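Local coordinates for holo-[acyl-carrier-protein] synthase (Helicobacter pylori, PDB 5XUK) that belongs to the 4'-phosphopantetheinyl transferase superfamily and binds coenzyme A in pockets of a three-chain assembly, at residues G45-C53 and F67-S75; I6-K14 and D38-F46. All blocks are in the same frame, centred on the assembly; numbering follows the deposited sequence.

Both contacts are built on helix 40-56, contact 2 at its N-terminal end and contact 1 further along, sharing G45 and F46. Contact 1 lies near the centre of the chain and is mostly buried; its apolar packing is combined with a lysine ammonium that grips two backbone carbonyls. Contact 2, about 13 Å away between centres, is smaller and partly buried: isoleucines meet serines and an alanine, and a serine-glutamate bond lies toward its exposed side. The two touch where V7 packs on F47 and A48. E51 of contact 1 meets one coenzyme A, which also bonds S102 and H103 of the second subunit; K74, S42 and F46 meet another, so the pockets lie between subunits.

Contact 1: residues G45-C53 and F67-S75; sequences GFFALKEAC and FLDIKISKS. With COA (coenzyme A), chain B.
Helix 45-53 and strand 70-74 run obliquely antiparallel, their axes at 135° and 9.6 Å apart at closest approach, with F46 facing I72 and K50 facing F67. The two branches of I72 meet F46 differently: CD1 presses on F46 CB at 3.6 Å, while CG2 sits over the ring face in a CH-pi contact, 4.2 Å from the centroid. L49 and I72 reach toward each other, L49 CD2 lying 3.7 Å from I72 CG1. K74 NZ, at the edge of the F46 ring, is salt-bridged to a coenzyme A phosphate. K50, extended beyond CG, passes I72 CD1 (K50 CG, 3.9 Å). Its NZ donates to I70 O at 2.7 Å, nearly in line with the carbonyl, and to F67 O at 2.9 Å from above the carbonyl plane; I70 N reaches F67 O from the opposite face, within the turn leading into the strand. The F67 ring turns its edge to K50 CB and packs obliquely on F47, planes 40° apart. E51 OE1 accepts a weak hydrogen bond from coenzyme A N8P. F27 O and E32 of helix 30-36 also bind K50 NZ, strand 80-84 pairs with strand 70-74, and A48, L49 and A52 pack on strand 107-114.

Contact 2: residues I6-K14 and D38-F46; sequences IVSIARIEK and DKSSSIAGF. With COA (coenzyme A), chain C.
I9 and I12 of helix 9-15 straddle A44, whose methyl lies 3.8 Å from I9 CG1 and 4.1 Å from I12 CB. The branches of I9 diverge: CD1 reaches S41 CB at 3.6 Å, whereas CG2 rests against S40 OG. I12 CG1 touches A44 CA (3.8 Å), and its CG2 turns to the S40 carbonyl oxygen and to I43 CG2. On the more exposed side, S40 OG donates to E13 OE2 at 2.9 Å, approaching from above the carboxylate plane. E13 CG packs tightly on S40 CB, and the extended remainder of the side chain (chi2 177°) carries OE2 on to the serine hydroxyl. Behind this shell, S8 is the N-cap of helix 9-15, its OG accepting from R11 N at 3.2 Å, a capping bond across the first turn, the turn that carries I9 and I12. The axes of 9-14 and 40-46 are nearly perpendicular, at 101° and 8.7 Å, and the small S40 and A44 side chains stand at the two points of closest backbone register. The CB of S42 points away from helix 9-15; its OG lies 3.2 Å from coenzyme A O8A. R11 forms a salt bridge with D104 of the second subunit. Strand 2-8 leads into helix 9-15 and pairs with strand 107-114, on which A44 also packs, while I43 turns to helices 21-27 and 30-36.

Contact 1: residues G45-C53 and F67-S75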
loop_
_atom_site.group_PDB
_atom_site.type_symbol
_atom_site.label_atom_id
_atom_site.label_comp_id
_atom_site.label_asym_id
_atom_site.label_seq_id
_atom_site.Cartn_x
_atom_site.Cartn_y
_atom_site.Cartn_z
ATOM N N GLY A 45 -7.063 6.646 10.070
ATOM C CA GLY A 45 -6.877 6.803 8.635
ATOM C C GLY A 45 -6.287 8.109 8.171
ATOM O O GLY A 45 -5.405 8.121 7.301
ATOM N N PHE A 46 -6.776 9.227 8.722
ATOM C CA PHE A 46 -6.220 10.538 8.396
ATOM C C PHE A 46 -4.810 10.631 8.935
ATOM O O PHE A 46 -3.933 11.184 8.299
ATOM C CB PHE A 46 -7.084 11.690 8.958
ATOM C CG PHE A 46 -8.372 11.923 8.200
ATOM C CD1 PHE A 46 -8.907 10.946 7.342
ATOM C CD2 PHE A 46 -9.081 13.113 8.373
ATOM C CE1 PHE A 46 -10.095 11.170 6.651
ATOM C CE2 PHE A 46 -10.274 13.336 7.695
ATOM C CZ PHE A 46 -10.785 12.364 6.834
ATOM N N PHE A 47 -4.584 10.085 10.104
ATOM C CA PHE A 47 -3.236 10.044 10.646
ATOM C C PHE A 47 -2.308 9.293 9.684
ATOM O O PHE A 47 -1.230 9.776 9.351
ATOM C CB PHE A 47 -3.237 9.346 12.000
ATOM C CG PHE A 47 -1.920 9.425 12.713
ATOM C CD1 PHE A 47 -1.614 10.525 13.512
ATOM C CD2 PHE A 47 -0.970 8.407 12.574
ATOM C CE1 PHE A 47 -0.393 10.606 14.161
ATOM C CE2 PHE A 47 0.258 8.484 13.227
ATOM C CZ PHE A 47 0.545 9.582 14.023
ATOM N N ALA A 48 -2.760 8.129 9.207
ATOM C CA ALA A 48 -1.948 7.281 8.347
ATOM C C ALA A 48 -1.682 8.018 7.038
ATOM O O ALA A 48 -0.563 7.992 6.500
ATOM C CB ALA A 48 -2.642 5.940 8.115
ATOM N N LEU A 49 -2.689 8.733 6.557
ATOM C CA LEU A 49 -2.554 9.470 5.302
ATOM C C LEU A 49 -1.581 10.631 5.408
ATOM O O LEU A 49 -0.931 10.985 4.429
ATOM C CB LEU A 49 -3.929 9.980 4.849
ATOM C CG LEU A 49 -3.998 10.842 3.595
ATOM C CD1 LEU A 49 -3.424 10.062 2.441
ATOM C CD2 LEU A 49 -5.437 11.248 3.305
ATOM N N LYS A 50 -1.512 11.261 6.578
ATOM C CA LYS A 50 -0.608 12.387 6.755
ATOM C C LYS A 50 0.824 11.870 6.887
ATOM O O LYS A 50 1.747 12.390 6.284
ATOM C CB LYS A 50 -1.020 13.211 7.974
ATOM C CG LYS A 50 -2.324 13.970 7.759
ATOM C CD LYS A 50 -2.413 15.227 8.630
ATOM C CE LYS A 50 -3.747 15.957 8.431
ATOM N NZ LYS A 50 -3.724 17.393 8.859
ATOM N N GLU A 51 1.010 10.838 7.680
ATOM C CA GLU A 51 2.297 10.153 7.699
ATOM C C GLU A 51 2.743 9.741 6.295
ATOM O O GLU A 51 3.866 10.026 5.903
ATOM C CB GLU A 51 2.231 8.943 8.605
ATOM C CG GLU A 51 2.049 9.272 10.075
ATOM C CD GLU A 51 3.267 9.943 10.697
ATOM O OE1 GLU A 51 3.385 9.905 11.942
ATOM O OE2 GLU A 51 4.106 10.493 9.952
ATOM N N ALA A 52 1.837 9.142 5.517
ATOM C CA ALA A 52 2.167 8.611 4.192
ATOM C C ALA A 52 2.574 9.721 3.245
ATOM O O ALA A 52 3.420 9.528 2.358
ATOM C CB ALA A 52 0.978 7.847 3.620
ATOM N N CYS A 53 1.922 10.872 3.404
ATOM C CA CYS A 53 2.244 12.073 2.636
ATOM C C CYS A 53 3.644 12.603 2.955
ATOM O O CYS A 53 4.338 13.106 2.060
ATOM C CB CYS A 53 1.248 13.190 2.948
ATOM S SG CYS A 53 1.398 14.572 1.795
ATOM N N PHE A 67 2.035 18.179 10.459
ATOM C CA PHE A 67 0.728 17.594 10.288
ATOM C C PHE A 67 -0.267 18.623 9.755
ATOM O O PHE A 67 -1.005 18.340 8.821
ATOM C CB PHE A 67 0.217 17.063 11.630
ATOM C CG PHE A 67 0.795 15.736 12.041
ATOM C CD1 PHE A 67 0.715 14.622 11.191
ATOM C CD2 PHE A 67 1.357 15.567 13.299
ATOM C CE1 PHE A 67 1.212 13.395 11.581
ATOM C CE2 PHE A 67 1.863 14.333 13.691
ATOM C CZ PHE A 67 1.787 13.251 12.831
ATOM N N LEU A 68 -0.268 19.831 10.317
ATOM C CA LEU A 68 -1.264 20.839 9.913
ATOM C C LEU A 68 -0.940 21.516 8.586
ATOM O O LEU A 68 -1.778 22.240 8.038
ATOM C CB LEU A 68 -1.473 21.876 11.003
ATOM C CG LEU A 68 -2.107 21.312 12.280
ATOM C CD1 LEU A 68 -2.084 22.372 13.379
ATOM C CD2 LEU A 68 -3.529 20.830 12.017
ATOM N N ASP A 69 0.245 21.263 8.033
ATOM C CA ASP A 69 0.524 21.706 6.657
ATOM C C ASP A 69 -0.201 20.837 5.618
ATOM O O ASP A 69 -0.267 21.204 4.435
ATOM C CB ASP A 69 2.021 21.691 6.365
ATOM C CG ASP A 69 2.797 22.682 7.220
ATOM O OD1 ASP A 69 2.365 23.851 7.295
ATOM O OD2 ASP A 69 3.838 22.286 7.804
ATOM N N ILE A 70 -0.719 19.680 6.048
ATOM C CA ILE A 70 -1.358 18.752 5.128
ATOM C C ILE A 70 -2.860 18.831 5.360
ATOM O O ILE A 70 -3.348 18.496 6.461
ATOM C CB ILE A 70 -0.879 17.305 5.346
ATOM C CG1 ILE A 70 0.651 17.205 5.253
ATOM C CG2 ILE A 70 -1.505 16.381 4.320
ATOM C CD1 ILE A 70 1.217 16.116 6.139
ATOM N N LYS A 71 -3.582 19.294 4.344
ATOM C CA LYS A 71 -5.037 19.389 4.433
ATOM C C LYS A 71 -5.685 18.218 3.707
ATOM O O LYS A 71 -5.494 18.069 2.508
ATOM C CB LYS A 71 -5.536 20.701 3.830
ATOM C CG LYS A 71 -7.061 20.846 3.809
ATOM C CD LYS A 71 -7.485 22.180 3.187
ATOM C CE LYS A 71 -8.668 22.057 2.228
ATOM N NZ LYS A 71 -8.558 23.056 1.120
ATOM N N ILE A 72 -6.442 17.397 4.438
ATOM C CA ILE A 72 -7.280 16.359 3.838
ATOM C C ILE A 72 -8.727 16.867 3.710
ATOM O O ILE A 72 -9.261 17.446 4.650
ATOM C CB ILE A 72 -7.324 15.074 4.697
ATOM C CG1 ILE A 72 -5.912 14.536 4.984
ATOM C CG2 ILE A 72 -8.166 14.001 3.994
ATOM C CD1 ILE A 72 -5.867 13.683 6.236
ATOM N N SER A 73 -9.342 16.638 2.550
ATOM C CA SER A 73 -10.770 16.868 2.324
ATOM C C SER A 73 -11.354 15.702 1.525
ATOM O O SER A 73 -10.622 14.803 1.098
ATOM C CB SER A 73 -10.998 18.178 1.568
ATOM O OG SER A 73 -10.305 18.199 0.329
ATOM N N LYS A 74 -12.672 15.729 1.329
ATOM C CA LYS A 74 -13.393 14.651 0.663
ATOM C C LYS A 74 -14.116 15.132 -0.589
ATOM O O LYS A 74 -14.686 16.220 -0.606
ATOM C CB LYS A 74 -14.434 14.048 1.601
ATOM C CG LYS A 74 -13.899 13.303 2.815
ATOM C CD LYS A 74 -12.878 12.222 2.456
ATOM C CE LYS A 74 -12.990 10.999 3.350
ATOM N NZ LYS A 74 -13.742 11.258 4.612
ATOM N N SER A 75 -14.104 14.297 -1.627
ATOM C CA SER A 75 -14.876 14.536 -2.834
ATOM C C SER A 75 -16.358 14.319 -2.513
ATOM O O SER A 75 -16.699 13.811 -1.437
ATOM C CB SER A 75 -14.423 13.584 -3.951
ATOM O OG SER A 75 -15.004 12.294 -3.796
HETATM N N1A COA B . 11.016 9.783 4.190
HETATM C C2A COA B . 10.475 8.613 3.789
HETATM N N3A COA B . 10.400 7.534 4.589
HETATM C C4A COA B . 10.889 7.577 5.840
HETATM C C5A COA B . 11.494 8.819 6.339
HETATM C C6A COA B . 11.531 9.968 5.418
HETATM N N6A COA B . 12.065 11.160 5.792
HETATM N N7A COA B . 11.890 8.572 7.599
HETATM C C8A COA B . 11.562 7.289 7.908
HETATM N N9A COA B . 10.971 6.699 6.835
HETATM C C1B COA B . 10.509 5.309 6.759
HETATM C C2B COA B . 11.661 4.367 7.125
HETATM O O2B COA B . 11.864 3.354 6.139
HETATM C C3B COA B . 11.245 3.717 8.423
HETATM O O3B COA B . 11.555 2.329 8.506
HETATM P P3B COA B . 13.048 1.785 8.847
HETATM O O7A COA B . 13.629 2.827 9.781
HETATM O O8A COA B . 12.814 0.480 9.564
HETATM O O9A COA B . 13.671 1.696 7.465
HETATM C C4B COA B . 9.749 3.903 8.399
HETATM O O4B COA B . 9.475 5.123 7.713
HETATM C C5B COA B . 9.152 3.914 9.785
HETATM O O5B COA B . 7.961 3.179 9.619
HETATM P P1A COA B . 6.636 3.530 10.401
HETATM O O1A COA B . 6.852 2.830 11.727
HETATM O O2A COA B . 5.403 3.261 9.572
HETATM O O3A COA B . 6.747 5.112 10.455
HETATM P P2A COA B . 5.956 5.938 11.574
HETATM O O4A COA B . 4.494 6.072 11.167
HETATM O O5A COA B . 6.304 5.328 12.920
HETATM O O6A COA B . 6.725 7.357 11.421
HETATM C CBP COA B . 7.802 9.258 10.304
HETATM C CCP COA B . 7.469 7.764 10.258
HETATM C CDP COA B . 9.270 9.484 9.975
HETATM C CEP COA B . 6.962 9.992 9.268
HETATM C CAP COA B . 7.528 9.771 11.731
HETATM O OAP COA B . 8.645 9.463 12.571
HETATM C C9P COA B . 7.267 11.243 11.826
HETATM O O9P COA B . 7.958 12.046 11.217
HETATM N N8P COA B . 6.259 11.586 12.630
#

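Contact 2: residues I6-K14 and D38-F46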
loop_
_atom_site.group_PDB
_atom_site.type_symbol
_atom_site.label_atom_id
_atom_site.label_comp_id
_atom_site.label_asym_id
_atom_site.label_seq_id
_atom_site.Cartn_x
_atom_site.Cartn_y
_atom_site.Cartn_z
ATOM N N ILE A 6 0.990 2.333 7.870
ATOM C CA ILE A 6 0.031 1.399 8.443
ATOM C C ILE A 6 -0.002 1.734 9.904
ATOM O O ILE A 6 1.043 1.918 10.507
ATOM C CB ILE A 6 0.428 -0.087 8.214
ATOM C CG1 ILE A 6 -0.562 -1.023 8.904
ATOM C CG2 ILE A 6 1.836 -0.376 8.716
ATOM C CD1 ILE A 6 -0.552 -2.431 8.323
ATOM N N VAL A 7 -1.201 1.887 10.452
ATOM C CA VAL A 7 -1.366 2.320 11.837
ATOM C C VAL A 7 -2.335 1.390 12.523
ATOM O O VAL A 7 -3.328 0.963 11.916
ATOM C CB VAL A 7 -1.890 3.782 11.902
ATOM C CG1 VAL A 7 -2.339 4.152 13.302
ATOM C CG2 VAL A 7 -0.824 4.753 11.419
ATOM N N SER A 8 -2.038 1.057 13.771
ATOM C CA SER A 8 -2.974 0.354 14.635
ATOM C C SER A 8 -4.072 1.318 15.074
ATOM O O SER A 8 -3.781 2.384 15.661
ATOM C CB SER A 8 -2.256 -0.159 15.870
ATOM O OG SER A 8 -3.178 -0.660 16.828
ATOM N N ILE A 9 -5.321 0.947 14.783
ATOM C CA ILE A 9 -6.466 1.761 15.150
ATOM C C ILE A 9 -6.551 1.853 16.663
ATOM O O ILE A 9 -6.695 2.943 17.215
ATOM C CB ILE A 9 -7.783 1.194 14.590
ATOM C CG1 ILE A 9 -7.779 1.294 13.060
ATOM C CG2 ILE A 9 -8.960 1.958 15.175
ATOM C CD1 ILE A 9 -9.052 0.842 12.376
ATOM N N ALA A 10 -6.421 0.701 17.316
ATOM C CA ALA A 10 -6.352 0.613 18.776
ATOM C C ALA A 10 -5.314 1.551 19.404
ATOM O O ALA A 10 -5.564 2.137 20.450
ATOM C CB ALA A 10 -6.075 -0.824 19.190
ATOM N N ARG A 11 -4.155 1.694 18.773
ATOM C CA ARG A 11 -3.122 2.609 19.267
ATOM C C ARG A 11 -3.569 4.072 19.138
ATOM O O ARG A 11 -3.236 4.912 19.984
ATOM C CB ARG A 11 -1.801 2.379 18.520
ATOM C CG ARG A 11 -0.805 3.527 18.590
ATOM C CD ARG A 11 0.521 3.176 17.923
ATOM N NE ARG A 11 1.242 4.389 17.531
ATOM C CZ ARG A 11 1.477 4.788 16.281
ATOM N NH1 ARG A 11 1.083 4.064 15.235
ATOM N NH2 ARG A 11 2.134 5.927 16.070
ATOM N N ILE A 12 -4.297 4.383 18.069
ATOM C CA ILE A 12 -4.889 5.707 17.936
ATOM C C ILE A 12 -5.952 5.912 19.019
ATOM O O ILE A 12 -5.926 6.931 19.712
ATOM C CB ILE A 12 -5.471 5.953 16.530
ATOM C CG1 ILE A 12 -4.484 6.779 15.706
ATOM C CG2 ILE A 12 -6.801 6.696 16.612
ATOM C CD1 ILE A 12 -3.133 6.126 15.543
ATOM N N GLU A 13 -6.848 4.934 19.181
ATOM C CA GLU A 13 -7.867 4.968 20.247
ATOM C C GLU A 13 -7.278 5.300 21.622
ATOM O O GLU A 13 -7.818 6.138 22.338
ATOM C CB GLU A 13 -8.659 3.649 20.318
ATOM C CG GLU A 13 -9.721 3.526 19.236
ATOM C CD GLU A 13 -10.473 2.203 19.233
ATOM O OE1 GLU A 13 -9.865 1.161 19.550
ATOM O OE2 GLU A 13 -11.678 2.201 18.888
ATOM N N LYS A 14 -6.169 4.659 21.981
ATOM C CA LYS A 14 -5.549 4.892 23.288
ATOM C C LYS A 14 -4.800 6.226 23.363
ATOM O O LYS A 14 -4.548 6.721 24.455
ATOM C CB LYS A 14 -4.642 3.716 23.686
ATOM C CG LYS A 14 -5.419 2.428 23.945
ATOM C CD LYS A 14 -4.526 1.252 24.337
ATOM C CE LYS A 14 -4.509 0.973 25.841
ATOM N NZ LYS A 14 -3.654 1.911 26.623
ATOM N N ASP A 38 -15.779 11.690 15.080
ATOM C CA ASP A 38 -15.426 10.922 16.289
ATOM C C ASP A 38 -15.004 9.452 16.031
ATOM O O ASP A 38 -14.748 8.727 16.990
ATOM C CB ASP A 38 -16.589 10.893 17.303
ATOM C CG ASP A 38 -16.779 12.212 18.054
ATOM O OD1 ASP A 38 -15.790 12.763 18.604
ATOM O OD2 ASP A 38 -17.946 12.662 18.129
ATOM N N LYS A 39 -14.965 8.984 14.784
ATOM C CA LYS A 39 -14.714 7.550 14.562
ATOM C C LYS A 39 -13.218 7.252 14.628
ATOM O O LYS A 39 -12.439 7.748 13.822
ATOM C CB LYS A 39 -15.319 7.069 13.245
ATOM C CG LYS A 39 -16.842 7.138 13.247
ATOM C CD LYS A 39 -17.463 6.486 12.019
ATOM C CE LYS A 39 -17.382 7.374 10.784
ATOM N NZ LYS A 39 -18.165 6.813 9.642
ATOM N N SER A 40 -12.823 6.451 15.604
ATOM C CA SER A 40 -11.408 6.081 15.751
ATOM C C SER A 40 -10.746 5.526 14.471
ATOM O O SER A 40 -9.567 5.772 14.243
ATOM C CB SER A 40 -11.251 5.076 16.880
ATOM O OG SER A 40 -11.858 3.851 16.510
ATOM N N SER A 41 -11.498 4.801 13.642
ATOM C CA SER A 41 -10.939 4.185 12.443
ATOM C C SER A 41 -10.677 5.231 11.349
ATOM O O SER A 41 -9.701 5.136 10.615
ATOM C CB SER A 41 -11.869 3.066 11.930
ATOM O OG SER A 41 -13.205 3.545 11.779
ATOM N N SER A 42 -11.549 6.232 11.253
ATOM C CA SER A 42 -11.342 7.386 10.374
ATOM C C SER A 42 -10.213 8.308 10.853
ATOM O O SER A 42 -9.537 8.951 10.047
ATOM C CB SER A 42 -12.625 8.225 10.285
ATOM O OG SER A 42 -13.744 7.445 9.887
ATOM N N ILE A 43 -10.046 8.417 12.156
ATOM C CA ILE A 43 -8.973 9.229 12.711
ATOM C C ILE A 43 -7.627 8.516 12.431
ATOM O O ILE A 43 -6.735 9.082 11.816
ATOM C CB ILE A 43 -9.202 9.491 14.214
ATOM C CG1 ILE A 43 -10.437 10.383 14.410
ATOM C CG2 ILE A 43 -7.988 10.170 14.841
ATOM C CD1 ILE A 43 -10.939 10.426 15.836
ATOM N N ALA A 44 -7.521 7.261 12.831
ATOM C CA ALA A 44 -6.387 6.414 12.412
ATOM C C ALA A 44 -6.047 6.607 10.933
ATOM O O ALA A 44 -4.895 6.819 10.602
ATOM C CB ALA A 44 -6.676 4.963 12.720
ATOM N N GLY A 45 -7.063 6.646 10.070
ATOM C CA GLY A 45 -6.877 6.803 8.635
ATOM C C GLY A 45 -6.287 8.109 8.171
ATOM O O GLY A 45 -5.405 8.121 7.301
ATOM N N PHE A 46 -6.776 9.227 8.722
ATOM C CA PHE A 46 -6.220 10.538 8.396
ATOM C C PHE A 46 -4.810 10.631 8.935
ATOM O O PHE A 46 -3.933 11.184 8.299
ATOM C CB PHE A 46 -7.084 11.690 8.958
ATOM C CG PHE A 46 -8.372 11.923 8.200
ATOM C CD1 PHE A 46 -8.907 10.946 7.342
ATOM C CD2 PHE A 46 -9.081 13.113 8.373
ATOM C CE1 PHE A 46 -10.095 11.170 6.651
ATOM C CE2 PHE A 46 -10.274 13.336 7.695
ATOM C CZ PHE A 46 -10.785 12.364 6.834
HETATM N N1A COA C . -13.014 7.017 -4.001
HETATM C C2A COA C . -11.862 6.819 -3.323
HETATM N N3A COA C . -11.834 6.469 -2.025
HETATM C C4A COA C . -12.975 6.319 -1.333
HETATM C C5A COA C . -14.264 6.525 -2.008
HETATM C C6A COA C . -14.226 6.892 -3.434
HETATM N N6A COA C . -15.367 7.096 -4.144
HETATM N N7A COA C . -15.217 6.313 -1.086
HETATM C C8A COA C . -14.613 5.983 0.088
HETATM N N9A COA C . -13.263 6.004 -0.074
HETATM C C1B COA C . -12.265 5.741 0.967
HETATM C C2B COA C . -12.518 6.665 2.164
HETATM O O2B COA C . -11.345 7.380 2.553
HETATM C C3B COA C . -12.936 5.750 3.290
HETATM O O3B COA C . -12.384 6.096 4.557
HETATM P P3B COA C . -12.980 7.300 5.472
HETATM O O7A COA C . -14.467 7.300 5.180
HETATM O O8A COA C . -12.701 6.867 6.887
HETATM O O9A COA C . -12.195 8.496 4.962
HETATM C C4B COA C . -12.377 4.424 2.838
HETATM O O4B COA C . -12.416 4.402 1.413
HETATM C C5B COA C . -13.135 3.256 3.420
HETATM O O5B COA C . -12.110 2.338 3.726
HETATM P P1A COA C . -12.300 0.779 3.578
HETATM O O1A COA C . -12.980 0.414 4.880
HETATM O O2A COA C . -11.025 0.094 3.148
HETATM O O3A COA C . -13.235 0.727 2.297
HETATM P P2A COA C . -14.153 -0.555 2.021
HETATM O O4A COA C . -13.302 -1.669 1.424
HETATM O O5A COA C . -14.953 -0.820 3.284
HETATM O O6A COA C . -15.133 0.082 0.898
HETATM C CBP COA C . -15.801 1.398 -1.063
HETATM C CCP COA C . -14.824 1.244 0.106
HETATM C CDP COA C . -16.311 2.829 -1.142
HETATM C CEP COA C . -15.081 1.075 -2.366
HETATM C CAP COA C . -16.996 0.456 -0.821
HETATM O OAP COA C . -17.920 1.080 0.077
HETATM C C9P COA C . -17.744 0.065 -2.059
HETATM O O9P COA C . -18.028 0.892 -2.912
HETATM N N8P COA C . -18.081 -1.225 -2.130
#